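Local coordinates for protein salicylaldehyde dehydrogenase NahF (Pseudomonas putida, PDB 4JZ6) that binds salicylaldehyde and probably oxidises it to salicylate with NAD+ and water, a step in the breakdown of naphthalene, at residues Ala63-Glu68 and Val214-Asn219; Thr20-Asn25 and Val56-Lys61; Glu68-Trp73 and Val156-Ser161; Arg83-Val88 and Tyr178-Gly183; Asn26-Ser31 and Leu200-Val205. One frame throughout, in Å; residues are numbered along the deposited sequence.

From the N terminus, segments 20-25 and 26-31 form a hairpin of strands 18-24 and 27-29 whose two arms reach different helices. Interaction 2 closes the shortest loop, bringing 20-25 against the start of helix 56-73. Interaction 5 takes 26-31 on to helix 195-208, so the two cross. Helix 56-73 then serves interaction 1, which closes only at the edge strand 215-218, and interaction 3, which reaches the approach to strand 159-162. Interaction 4 joins helix 78-94 to the end of helix 170-181. Interactions 3 and 4 cross each other and lie within the spans of both 1 and 5, which themselves cross. Together they tie the N-terminal hairpin and first helices to the Rossmann-like sheet.

Interaction 1 (Ala63-Glu68 and Val214-Asn219); sequences AQAAEE and VLNYLN
A65 and A66 sit on a regular turn of helix 56-73 that comes up against N216 on strand 215-218, an outermost strand of the six-stranded Rossmann-like sheet. The backbones come nearest just before the strand begins, with A66 CA 5.8 Å from V214 CA. From there the extended chain moves off, and a single side chain, that of N216, bridges back to the helix.

Its CG stands anti to the carbonyl carbon (chi1 -57°), and the CB-CG bond is turned so that the two ends of the amide meet neighbouring alanines. N216 OD1 is 3.6 Å from A65 CB, while N216 ND2 is 3.9 Å from A66 CB and equally far from A66 N. The A65 methyl points at the strand, and A66 also rests on V187 of the adjacent strand 186-189.

Further along, N219 ND2 donates to Y217 OH at 2.9 Å, with the hydroxyl close to the amide plane and the N-H pointing fairly straight at it (158°).

Both polar ends of the buried N216 amide are used away from the helix: OD1 accepts from N25 N, and ND2 makes a weak bond to G213 O. The helix therefore offers this amide small apolar surface and no polar partner, and the amide's rotation is probably set by N25 and, more weakly, G213.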
# COMPACT_ATOMS: atom_id res chain seq x y z
N ALA A 63 -5.31 5.44 -21.91
CA ALA A 63 -4.60 4.34 -21.27
C ALA A 63 -3.76 3.58 -22.29
O ALA A 63 -2.60 3.24 -22.03
CB ALA A 63 -5.57 3.41 -20.59
N GLN A 64 -4.35 3.32 -23.45
CA GLN A 64 -3.66 2.60 -24.51
C GLN A 64 -2.42 3.37 -24.96
O GLN A 64 -1.34 2.79 -25.11
CB GLN A 64 -4.61 2.34 -25.69
CG GLN A 64 -5.69 1.29 -25.36
CD GLN A 64 -6.79 1.21 -26.41
OE1 GLN A 64 -6.92 2.09 -27.27
NE2 GLN A 64 -7.58 0.15 -26.34
N ALA A 65 -2.58 4.68 -25.14
CA ALA A 65 -1.44 5.55 -25.44
C ALA A 65 -0.35 5.42 -24.37
O ALA A 65 0.82 5.24 -24.68
CB ALA A 65 -1.90 6.99 -25.57
N ALA A 66 -0.75 5.50 -23.10
CA ALA A 66 0.19 5.39 -22.00
C ALA A 66 0.91 4.04 -22.00
O ALA A 66 2.12 3.98 -21.81
CB ALA A 66 -0.50 5.63 -20.67
N GLU A 67 0.14 2.98 -22.22
CA GLU A 67 0.71 1.63 -22.28
C GLU A 67 1.73 1.52 -23.40
O GLU A 67 2.85 1.04 -23.20
CB GLU A 67 -0.41 0.59 -22.46
CG GLU A 67 0.08 -0.84 -22.66
CD GLU A 67 0.26 -1.61 -21.35
OE1 GLU A 67 0.14 -2.85 -21.37
OE2 GLU A 67 0.53 -0.97 -20.31
N GLU A 68 1.34 1.99 -24.58
CA GLU A 68 2.19 1.93 -25.76
C GLU A 68 3.50 2.69 -25.57
O GLU A 68 4.57 2.21 -25.92
CB GLU A 68 1.44 2.47 -26.98
CG GLU A 68 2.26 2.50 -28.27
CD GLU A 68 2.63 1.12 -28.79
OE1 GLU A 68 1.99 0.12 -28.38
OE2 GLU A 68 3.58 1.04 -29.61
N VAL A 214 3.65 9.76 -22.92
CA VAL A 214 4.17 9.61 -21.57
C VAL A 214 3.25 10.29 -20.56
O VAL A 214 3.04 9.79 -19.46
CB VAL A 214 5.61 10.13 -21.46
CG1 VAL A 214 6.14 9.94 -20.06
CG2 VAL A 214 6.51 9.40 -22.44
N LEU A 215 2.68 11.43 -20.96
CA LEU A 215 1.65 12.10 -20.16
C LEU A 215 0.40 12.33 -20.99
O LEU A 215 0.44 12.94 -22.05
CB LEU A 215 2.16 13.43 -19.61
CG LEU A 215 1.12 14.26 -18.84
CD1 LEU A 215 0.70 13.55 -17.56
CD2 LEU A 215 1.67 15.65 -18.52
N ASN A 216 -0.73 11.85 -20.48
CA ASN A 216 -2.00 11.99 -21.17
C ASN A 216 -3.04 12.61 -20.23
O ASN A 216 -3.18 12.18 -19.08
CB ASN A 216 -2.47 10.64 -21.70
CG ASN A 216 -1.45 9.99 -22.63
OD1 ASN A 216 -1.51 10.15 -23.84
ND2 ASN A 216 -0.50 9.25 -22.05
N TYR A 217 -3.76 13.61 -20.72
CA TYR A 217 -4.59 14.45 -19.86
C TYR A 217 -6.08 14.31 -20.16
O TYR A 217 -6.51 14.41 -21.30
CB TYR A 217 -4.15 15.91 -19.98
CG TYR A 217 -5.09 16.93 -19.36
CD1 TYR A 217 -5.57 18.00 -20.11
CD2 TYR A 217 -5.47 16.84 -18.03
CE1 TYR A 217 -6.42 18.94 -19.56
CE2 TYR A 217 -6.33 17.78 -17.46
CZ TYR A 217 -6.79 18.83 -18.23
OH TYR A 217 -7.64 19.77 -17.68
N LEU A 218 -6.86 14.09 -19.11
CA LEU A 218 -8.30 13.95 -19.23
C LEU A 218 -9.01 14.84 -18.23
O LEU A 218 -8.57 14.98 -17.08
CB LEU A 218 -8.73 12.51 -19.00
CG LEU A 218 -8.24 11.43 -19.96
CD1 LEU A 218 -8.49 10.08 -19.33
CD2 LEU A 218 -8.94 11.55 -21.29
N ASN A 219 -10.11 15.45 -18.66
CA ASN A 219 -10.99 16.17 -17.76
C ASN A 219 -12.43 15.96 -18.19
O ASN A 219 -12.69 15.62 -19.35
CB ASN A 219 -10.64 17.66 -17.74
CG ASN A 219 -10.82 18.28 -16.37
OD1 ASN A 219 -11.66 17.83 -15.59
ND2 ASN A 219 -10.03 19.30 -16.07

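Interaction 2 (Thr20-Asn25 and Val56-Lys61); sequences TKLFIN and VTDAIK
The carboxylate of D58 has a methyl of L22 over one face: L22 CD2 lies 3.8 Å from D58 CG and only a little farther from the two oxygens, so it stands above the middle of the group and favours neither oxygen. The two side chains meet at about a right angle. Polar partners come from elsewhere, since D58 OD2 takes hydrogen bonds from S32 N and T55 OG1, and these fix how the carboxylate is turned beneath the methyl.

I24 reaches the next turn of the helix. Its CG1 is anti to the carbonyl carbon (chi1 -58°), which carries CD1 out to D58 O at 3.6 Å. The same CD1 touches K61 CB at 4.1 Å, again with side chains crossing near a right angle. Beyond CB the lysine bends away, so only its root takes part.

Strand 22-24 and helix 56-61 run in roughly the same direction, at 32° with their axes 9.7 Å apart. Strand 18-24 lies between strands 27-29 and 47-52 of the small N-terminal sheet. F23 points from it to T202 and Q206 of helix 195-208, while A59 carries helix 56-73 onto helix 225-233.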
# COMPACT_ATOMS: atom_id res chain seq x y z
N THR A 20 -10.24 24.92 -23.63
CA THR A 20 -9.33 23.85 -23.21
C THR A 20 -9.71 22.49 -23.81
O THR A 20 -10.88 22.12 -23.84
CB THR A 20 -9.31 23.77 -21.67
OG1 THR A 20 -8.27 24.61 -21.18
CG2 THR A 20 -9.07 22.34 -21.18
N LYS A 21 -8.71 21.74 -24.29
CA LYS A 21 -8.96 20.44 -24.91
C LYS A 21 -8.43 19.27 -24.08
O LYS A 21 -7.90 19.46 -22.98
CB LYS A 21 -8.35 20.39 -26.31
CG LYS A 21 -9.03 21.30 -27.34
CD LYS A 21 -8.58 20.98 -28.76
CE LYS A 21 -9.37 21.77 -29.78
NZ LYS A 21 -9.11 21.30 -31.18
N LEU A 22 -8.59 18.06 -24.61
CA LEU A 22 -7.96 16.86 -24.04
C LEU A 22 -6.55 16.73 -24.60
O LEU A 22 -6.22 17.34 -25.62
CB LEU A 22 -8.77 15.62 -24.40
CG LEU A 22 -9.83 15.09 -23.43
CD1 LEU A 22 -10.43 16.19 -22.56
CD2 LEU A 22 -10.92 14.33 -24.20
N PHE A 23 -5.71 15.93 -23.94
CA PHE A 23 -4.35 15.72 -24.43
C PHE A 23 -3.95 14.24 -24.46
O PHE A 23 -3.80 13.61 -23.42
CB PHE A 23 -3.36 16.52 -23.59
CG PHE A 23 -1.96 16.49 -24.11
CD1 PHE A 23 -1.59 17.28 -25.19
CD2 PHE A 23 -0.99 15.69 -23.50
CE1 PHE A 23 -0.29 17.27 -25.67
CE2 PHE A 23 0.30 15.68 -23.98
CZ PHE A 23 0.66 16.47 -25.06
N ILE A 24 -3.79 13.70 -25.67
CA ILE A 24 -3.37 12.32 -25.86
C ILE A 24 -2.34 12.21 -26.98
O ILE A 24 -2.56 12.73 -28.08
CB ILE A 24 -4.56 11.40 -26.19
CG1 ILE A 24 -5.61 11.45 -25.08
CG2 ILE A 24 -4.08 9.98 -26.41
CD1 ILE A 24 -6.78 10.53 -25.31
N ASN A 25 -1.22 11.54 -26.71
CA ASN A 25 -0.16 11.33 -27.69
C ASN A 25 0.40 12.61 -28.32
O ASN A 25 0.48 12.72 -29.54
CB ASN A 25 -0.62 10.39 -28.80
CG ASN A 25 -0.14 8.97 -28.60
OD1 ASN A 25 0.96 8.74 -28.08
ND2 ASN A 25 -0.95 8.00 -29.02
N VAL A 56 -15.68 7.87 -21.81
CA VAL A 56 -15.00 6.64 -21.42
C VAL A 56 -14.09 6.19 -22.56
O VAL A 56 -12.96 5.76 -22.33
CB VAL A 56 -16.01 5.53 -21.09
CG1 VAL A 56 -15.32 4.18 -21.00
CG2 VAL A 56 -16.73 5.85 -19.80
N THR A 57 -14.59 6.34 -23.79
CA THR A 57 -13.81 6.02 -24.97
C THR A 57 -12.49 6.78 -24.98
O THR A 57 -11.44 6.20 -25.26
CB THR A 57 -14.58 6.32 -26.28
OG1 THR A 57 -15.82 5.60 -26.29
CG2 THR A 57 -13.75 5.91 -27.48
N ASP A 58 -12.54 8.07 -24.68
CA ASP A 58 -11.33 8.90 -24.61
C ASP A 58 -10.38 8.38 -23.54
O ASP A 58 -9.17 8.36 -23.73
CB ASP A 58 -11.67 10.37 -24.33
CG ASP A 58 -12.42 11.04 -25.48
OD1 ASP A 58 -11.82 11.21 -26.57
OD2 ASP A 58 -13.60 11.41 -25.30
N ALA A 59 -10.95 7.94 -22.43
CA ALA A 59 -10.15 7.45 -21.31
C ALA A 59 -9.38 6.18 -21.68
O ALA A 59 -8.22 6.01 -21.31
CB ALA A 59 -11.02 7.22 -20.10
N ILE A 60 -10.03 5.29 -22.42
CA ILE A 60 -9.38 4.06 -22.83
C ILE A 60 -8.28 4.36 -23.84
O ILE A 60 -7.21 3.74 -23.81
CB ILE A 60 -10.39 3.04 -23.40
CG1 ILE A 60 -11.49 2.75 -22.38
CG2 ILE A 60 -9.69 1.76 -23.79
CD1 ILE A 60 -10.96 2.38 -21.01
N LYS A 61 -8.54 5.32 -24.73
CA LYS A 61 -7.55 5.77 -25.70
C LYS A 61 -6.33 6.31 -24.98
O LYS A 61 -5.19 6.12 -25.41
CB LYS A 61 -8.13 6.85 -26.61
CG LYS A 61 -8.17 6.47 -28.08
CD LYS A 61 -9.34 5.54 -28.39
CE LYS A 61 -9.30 5.04 -29.83
NZ LYS A 61 -8.37 3.88 -30.02

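Interaction 3 (Glu68-Trp73 and Val156-Ser161); sequences EAFKTW and VGPILS
The backbone N-H groups of V156 and G157 both bond to N184 OD1, a double grip that holds the bend on which the F70 ring lies. The bend leads into strand 159-162 of the Rossmann-like sheet, and F70, in the last turn of helix 56-73, lays its ring against it in a CH-pi contact. G157 CA stands 3.5 Å from the ring centroid, only 14° off the normal, so the methylene sits squarely over one face. With CG anti to its own N (chi1 -179°), the phenyl group is swung off the helix towards the bend.

Glycine suits the place twice over: at its backbone angles (phi 140°) a CB would press on V156 O, and it would run into P158 CD. P158 lies obliquely to the ring, with its CD 4.5 Å from F70 CG. Cutting F70 back to an alanine would probably take the aromatic cover off G157 CA and open a gap between helix and bend.

On the exposed side of the helix K71 NZ meets E68 OE1 at 3.0 Å in a salt bridge, on the syn side but tilted out of the carboxylate plane. At the far rim, F70 CZ lies 3.9 Å from V156 C.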
# COMPACT_ATOMS: atom_id res chain seq x y z
N GLU A 68 1.34 1.99 -24.58
CA GLU A 68 2.19 1.93 -25.76
C GLU A 68 3.50 2.69 -25.57
O GLU A 68 4.57 2.21 -25.92
CB GLU A 68 1.44 2.47 -26.98
CG GLU A 68 2.26 2.50 -28.27
CD GLU A 68 2.63 1.12 -28.79
OE1 GLU A 68 1.99 0.12 -28.38
OE2 GLU A 68 3.58 1.04 -29.61
N ALA A 69 3.40 3.89 -25.01
CA ALA A 69 4.58 4.72 -24.80
C ALA A 69 5.50 4.10 -23.76
O ALA A 69 6.72 4.24 -23.84
CB ALA A 69 4.17 6.12 -24.37
N PHE A 70 4.91 3.42 -22.78
CA PHE A 70 5.67 2.78 -21.73
C PHE A 70 6.73 1.84 -22.29
O PHE A 70 7.79 1.67 -21.69
CB PHE A 70 4.74 2.02 -20.76
CG PHE A 70 5.48 1.34 -19.64
CD1 PHE A 70 5.57 -0.05 -19.59
CD2 PHE A 70 6.08 2.08 -18.63
CE1 PHE A 70 6.25 -0.68 -18.57
CE2 PHE A 70 6.76 1.46 -17.61
CZ PHE A 70 6.85 0.08 -17.57
N LYS A 71 6.45 1.26 -23.46
CA LYS A 71 7.34 0.28 -24.10
C LYS A 71 8.76 0.80 -24.33
O LYS A 71 9.73 0.04 -24.26
CB LYS A 71 6.76 -0.18 -25.44
CG LYS A 71 5.51 -1.02 -25.35
CD LYS A 71 5.07 -1.46 -26.75
CE LYS A 71 3.73 -2.17 -26.74
NZ LYS A 71 3.29 -2.54 -28.13
N THR A 72 8.87 2.09 -24.62
CA THR A 72 10.18 2.72 -24.82
C THR A 72 10.55 3.58 -23.62
O THR A 72 11.73 3.68 -23.26
CB THR A 72 10.20 3.60 -26.08
OG1 THR A 72 9.00 4.37 -26.15
CG2 THR A 72 10.30 2.74 -27.32
N TRP A 73 9.55 4.20 -23.00
CA TRP A 73 9.80 5.13 -21.91
C TRP A 73 10.44 4.45 -20.69
O TRP A 73 11.23 5.06 -19.97
CB TRP A 73 8.52 5.88 -21.51
CG TRP A 73 8.71 6.78 -20.31
CD1 TRP A 73 8.19 6.60 -19.06
CD2 TRP A 73 9.49 7.98 -20.24
NE1 TRP A 73 8.60 7.62 -18.22
CE2 TRP A 73 9.40 8.48 -18.92
CE3 TRP A 73 10.26 8.69 -21.18
CZ2 TRP A 73 10.05 9.64 -18.52
CZ3 TRP A 73 10.90 9.85 -20.77
CH2 TRP A 73 10.79 10.31 -19.45
N VAL A 156 6.85 0.66 -13.21
CA VAL A 156 5.64 -0.12 -13.00
C VAL A 156 4.83 -0.28 -14.28
O VAL A 156 4.47 -1.39 -14.67
CB VAL A 156 4.75 0.53 -11.92
CG1 VAL A 156 3.42 -0.19 -11.82
CG2 VAL A 156 5.47 0.54 -10.57
N GLY A 157 4.56 0.84 -14.94
CA GLY A 157 3.68 0.86 -16.10
C GLY A 157 2.82 2.10 -16.03
O GLY A 157 3.14 3.04 -15.31
N PRO A 158 1.72 2.12 -16.80
CA PRO A 158 0.81 3.28 -16.76
C PRO A 158 0.22 3.51 -15.37
O PRO A 158 -0.36 2.59 -14.78
CB PRO A 158 -0.28 2.89 -17.75
CG PRO A 158 0.41 1.99 -18.72
CD PRO A 158 1.38 1.20 -17.89
N ILE A 159 0.38 4.73 -14.86
CA ILE A 159 -0.19 5.11 -13.57
C ILE A 159 -1.42 5.99 -13.77
O ILE A 159 -1.40 6.92 -14.58
CB ILE A 159 0.84 5.84 -12.68
CG1 ILE A 159 1.58 4.86 -11.78
CG2 ILE A 159 0.16 6.82 -11.76
CD1 ILE A 159 2.22 3.70 -12.47
N LEU A 160 -2.50 5.69 -13.05
CA LEU A 160 -3.66 6.58 -13.05
C LEU A 160 -3.54 7.62 -11.94
O LEU A 160 -3.58 7.28 -10.76
CB LEU A 160 -4.95 5.77 -12.85
CG LEU A 160 -6.21 6.62 -12.68
CD1 LEU A 160 -6.42 7.48 -13.92
CD2 LEU A 160 -7.41 5.73 -12.42
N SER A 161 -3.40 8.89 -12.33
CA SER A 161 -3.25 9.99 -11.37
C SER A 161 -4.49 10.88 -11.37
O SER A 161 -4.75 11.60 -12.34
CB SER A 161 -2.03 10.84 -11.70
OG SER A 161 -0.83 10.09 -11.62

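Interaction 4 (Arg83-Val88 and Tyr178-Gly183); sequences RLLLKV and YPLVCG
L85, on helix 78-94, faces L180 and V181 in the last turn of helix 170-181, and the nearest pair of CA atoms, those of L85 and V181, is 7.6 Å apart. That last turn is irregular at both ends. P179 cannot donate from its N, which kinks the helix, and after the last regular helical bond, from C182 N to Y178 O, G183 finishes it with a Schellman motif, its positive phi (87°) letting G183 N return to L180 O at 2.8 Å.

L85 does the work from the first helix, and its two methyls divide between two residues. L85 CD2 presses on V181 CB at 3.6 Å, coming also within 3.9 Å of V181 CA, and so meets the valine at its root. The two side chains cross at about a right angle. V181 has CG2 anti to its N and CG1 between the N and the carbonyl carbon (chi1 70°); CG2 is the branch lying beside the leucine methyl, 4.0 Å from L85 CD2. The other methyl of L85, CD1, makes a looser contact with L180 CB at 4.3 Å.

Other apolar groups close round the pair: L85 also touches A129 of helix 111-130, and L180 touches V214. The contact is thus carbon against carbon throughout and fully buried, so it depends on the close fit of branched side chains, while the carbonyls at the helix end find partners beside the contact, P179 O in N184 ND2 and V181 O, weakly, in R81 NH1.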
# COMPACT_ATOMS: atom_id res chain seq x y z
N ARG A 83 17.17 15.44 -17.14
CA ARG A 83 17.23 16.61 -18.00
C ARG A 83 15.83 17.09 -18.34
O ARG A 83 15.52 18.28 -18.24
CB ARG A 83 17.98 16.28 -19.30
CG ARG A 83 18.65 17.47 -19.95
CD ARG A 83 18.71 17.34 -21.46
NE ARG A 83 17.42 17.66 -22.07
CZ ARG A 83 16.78 16.87 -22.92
NH1 ARG A 83 17.31 15.71 -23.27
NH2 ARG A 83 15.60 17.23 -23.42
N LEU A 84 14.98 16.15 -18.74
CA LEU A 84 13.61 16.43 -19.13
C LEU A 84 12.80 17.04 -17.99
O LEU A 84 12.12 18.05 -18.18
CB LEU A 84 12.94 15.16 -19.64
CG LEU A 84 13.39 14.73 -21.04
CD1 LEU A 84 13.05 13.27 -21.31
CD2 LEU A 84 12.74 15.62 -22.07
N LEU A 85 12.87 16.43 -16.81
CA LEU A 85 12.12 16.92 -15.66
C LEU A 85 12.60 18.30 -15.22
O LEU A 85 11.79 19.17 -14.90
CB LEU A 85 12.21 15.94 -14.49
CG LEU A 85 11.12 14.88 -14.37
CD1 LEU A 85 10.17 14.92 -15.56
CD2 LEU A 85 11.74 13.51 -14.21
N LEU A 86 13.91 18.49 -15.21
CA LEU A 86 14.50 19.78 -14.89
C LEU A 86 13.91 20.85 -15.82
O LEU A 86 13.56 21.95 -15.38
CB LEU A 86 16.02 19.70 -15.06
CG LEU A 86 16.91 19.89 -13.83
CD1 LEU A 86 16.14 19.74 -12.53
CD2 LEU A 86 18.09 18.93 -13.89
N LYS A 87 13.79 20.51 -17.10
CA LYS A 87 13.22 21.42 -18.08
C LYS A 87 11.76 21.77 -17.79
O LYS A 87 11.37 22.93 -17.96
CB LYS A 87 13.36 20.85 -19.50
CG LYS A 87 13.04 21.88 -20.58
CD LYS A 87 13.50 21.44 -21.96
CE LYS A 87 13.31 22.56 -22.98
NZ LYS A 87 13.70 22.12 -24.36
N VAL A 88 10.97 20.79 -17.35
CA VAL A 88 9.58 21.05 -16.98
C VAL A 88 9.53 22.17 -15.96
O VAL A 88 8.76 23.12 -16.11
CB VAL A 88 8.89 19.81 -16.36
CG1 VAL A 88 7.46 20.15 -15.99
CG2 VAL A 88 8.91 18.65 -17.32
N TYR A 178 6.80 12.53 -10.24
CA TYR A 178 7.30 11.33 -9.58
C TYR A 178 7.09 10.06 -10.42
O TYR A 178 8.05 9.31 -10.64
CB TYR A 178 6.75 11.20 -8.16
CG TYR A 178 7.30 12.24 -7.21
CD1 TYR A 178 8.67 12.48 -7.12
CD2 TYR A 178 6.45 13.00 -6.40
CE1 TYR A 178 9.18 13.43 -6.24
CE2 TYR A 178 6.95 13.95 -5.52
CZ TYR A 178 8.31 14.16 -5.44
OH TYR A 178 8.80 15.11 -4.57
N PRO A 179 5.86 9.81 -10.90
CA PRO A 179 5.73 8.62 -11.76
C PRO A 179 6.61 8.69 -13.01
O PRO A 179 7.08 7.65 -13.48
CB PRO A 179 4.25 8.63 -12.14
CG PRO A 179 3.57 9.34 -11.00
CD PRO A 179 4.55 10.42 -10.62
N LEU A 180 6.84 9.89 -13.53
CA LEU A 180 7.73 10.03 -14.69
C LEU A 180 9.17 9.62 -14.39
O LEU A 180 9.73 8.78 -15.09
CB LEU A 180 7.68 11.45 -15.26
CG LEU A 180 6.37 11.85 -15.96
CD1 LEU A 180 6.60 12.99 -16.94
CD2 LEU A 180 5.75 10.65 -16.65
N VAL A 181 9.77 10.20 -13.35
CA VAL A 181 11.16 9.89 -13.03
C VAL A 181 11.35 8.41 -12.67
O VAL A 181 12.45 7.87 -12.78
CB VAL A 181 11.71 10.79 -11.90
CG1 VAL A 181 11.05 10.46 -10.57
CG2 VAL A 181 13.22 10.67 -11.83
N CYS A 182 10.27 7.74 -12.27
CA CYS A 182 10.33 6.31 -11.97
C CYS A 182 10.13 5.46 -13.23
O CYS A 182 10.09 4.23 -13.17
CB CYS A 182 9.33 5.95 -10.87
SG CYS A 182 9.83 6.56 -9.23
N GLY A 183 10.04 6.14 -14.36
CA GLY A 183 10.00 5.47 -15.65
C GLY A 183 8.60 5.07 -16.07
O GLY A 183 8.43 4.28 -17.00

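Interaction 5 (Asn26-Ser31 and Leu200-Val205); sequences NAWIDS and LITQCV
The indole of W28 reaches helix 195-208 with the far rim of its six-membered ring. W28 CH2 lies 3.9 Å from both CB and CG2 of T202, and the two side chains cross obliquely. Q203 is placed differently: its backbone N lies near the indole plane, at the edge, 4.0 Å from W28 CZ2, and Q203 CB is 4.2 Å from the same carbon.

T202 turns its apolar branch to the ring because chi1 (-57°) sets OG1 beside its own N, where it bonds to H198 O one turn back, and sends CG2 the other way. Q203 uses its NE2 on E207 OE2, so only the start of its chain touches the indole. W28 NE1 is held by Q206 OE1, which fixes the rotation of the ring. An alanine in place of W28 is likely to leave Q206 OE1 without this donor and to take the aromatic cover from one side of the T202 methyl.

W28 belongs to strand 27-29, at the border of the N-terminal sheet. Its ring also meets that of F23 on strand 18-24, with planes at about 50°, and touches Y217 of strand 215-218, while helix 195-208 packs on helix 78-94 through I201 and C204.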
# COMPACT_ATOMS: atom_id res chain seq x y z
N ASN A 26 0.79 13.57 -27.48
CA ASN A 26 1.32 14.84 -27.95
C ASN A 26 0.35 15.58 -28.87
O ASN A 26 0.76 16.36 -29.73
CB ASN A 26 2.69 14.66 -28.63
CG ASN A 26 3.84 14.67 -27.64
OD1 ASN A 26 3.64 14.75 -26.42
ND2 ASN A 26 5.06 14.58 -28.15
N ALA A 27 -0.94 15.32 -28.68
CA ALA A 27 -1.97 15.96 -29.49
C ALA A 27 -3.10 16.51 -28.64
O ALA A 27 -3.67 15.80 -27.81
CB ALA A 27 -2.52 14.99 -30.53
N TRP A 28 -3.42 17.79 -28.84
CA TRP A 28 -4.58 18.38 -28.19
C TRP A 28 -5.82 18.16 -29.04
O TRP A 28 -5.84 18.52 -30.22
CB TRP A 28 -4.34 19.86 -27.93
CG TRP A 28 -3.32 20.12 -26.86
CD1 TRP A 28 -1.99 20.41 -27.05
CD2 TRP A 28 -3.53 20.11 -25.45
NE1 TRP A 28 -1.37 20.58 -25.84
CE2 TRP A 28 -2.29 20.41 -24.84
CE3 TRP A 28 -4.64 19.89 -24.64
CZ2 TRP A 28 -2.13 20.48 -23.46
CZ3 TRP A 28 -4.48 19.96 -23.26
CH2 TRP A 28 -3.24 20.26 -22.69
N ILE A 29 -6.84 17.54 -28.45
CA ILE A 29 -7.99 17.05 -29.21
C ILE A 29 -9.31 17.26 -28.47
O ILE A 29 -9.34 17.43 -27.25
CB ILE A 29 -7.87 15.54 -29.48
CG1 ILE A 29 -7.63 14.79 -28.18
CG2 ILE A 29 -6.75 15.25 -30.46
CD1 ILE A 29 -7.59 13.30 -28.34
N ASP A 30 -10.41 17.23 -29.23
CA ASP A 30 -11.74 17.26 -28.65
C ASP A 30 -12.08 15.87 -28.12
O ASP A 30 -11.37 14.91 -28.41
CB ASP A 30 -12.77 17.67 -29.70
CG ASP A 30 -12.49 19.02 -30.31
OD1 ASP A 30 -12.11 19.95 -29.56
OD2 ASP A 30 -12.63 19.16 -31.54
N SER A 31 -13.16 15.77 -27.34
CA SER A 31 -13.59 14.47 -26.84
C SER A 31 -14.28 13.70 -27.96
O SER A 31 -14.68 14.28 -28.96
CB SER A 31 -14.53 14.63 -25.65
OG SER A 31 -15.76 15.20 -26.07
N LEU A 200 -2.83 23.65 -18.61
CA LEU A 200 -1.61 24.44 -18.64
C LEU A 200 -0.40 23.66 -18.12
O LEU A 200 0.66 23.65 -18.76
CB LEU A 200 -1.77 25.74 -17.84
CG LEU A 200 -0.54 26.66 -17.93
CD1 LEU A 200 -0.21 26.95 -19.39
CD2 LEU A 200 -0.75 27.94 -17.15
N ILE A 201 -0.54 23.01 -16.98
CA ILE A 201 0.56 22.25 -16.42
C ILE A 201 0.95 21.15 -17.40
O ILE A 201 2.13 20.88 -17.61
CB ILE A 201 0.25 21.68 -14.99
CG1 ILE A 201 1.51 21.07 -14.37
CG2 ILE A 201 -0.86 20.66 -15.02
CD1 ILE A 201 1.34 20.68 -12.93
N THR A 202 -0.06 20.56 -18.04
CA THR A 202 0.19 19.57 -19.08
C THR A 202 1.01 20.18 -20.20
O THR A 202 2.01 19.61 -20.64
CB THR A 202 -1.13 19.02 -19.66
OG1 THR A 202 -1.93 18.48 -18.61
CG2 THR A 202 -0.85 17.94 -20.71
N GLN A 203 0.59 21.36 -20.66
CA GLN A 203 1.28 22.05 -21.73
C GLN A 203 2.75 22.26 -21.39
O GLN A 203 3.63 22.08 -22.24
CB GLN A 203 0.61 23.39 -22.04
CG GLN A 203 1.23 24.10 -23.23
CD GLN A 203 0.73 25.52 -23.38
OE1 GLN A 203 -0.27 25.90 -22.77
NE2 GLN A 203 1.43 26.31 -24.18
N CYS A 204 3.02 22.62 -20.14
CA CYS A 204 4.39 22.80 -19.69
C CYS A 204 5.20 21.53 -19.90
O CYS A 204 6.31 21.57 -20.44
CB CYS A 204 4.41 23.20 -18.22
SG CYS A 204 3.93 24.91 -17.97
N VAL A 205 4.64 20.40 -19.49
CA VAL A 205 5.29 19.11 -19.68
C VAL A 205 5.54 18.84 -21.17
O VAL A 205 6.60 18.32 -21.55
CB VAL A 205 4.48 17.98 -19.04
CG1 VAL A 205 5.15 16.64 -19.27
CG2 VAL A 205 4.34 18.24 -17.56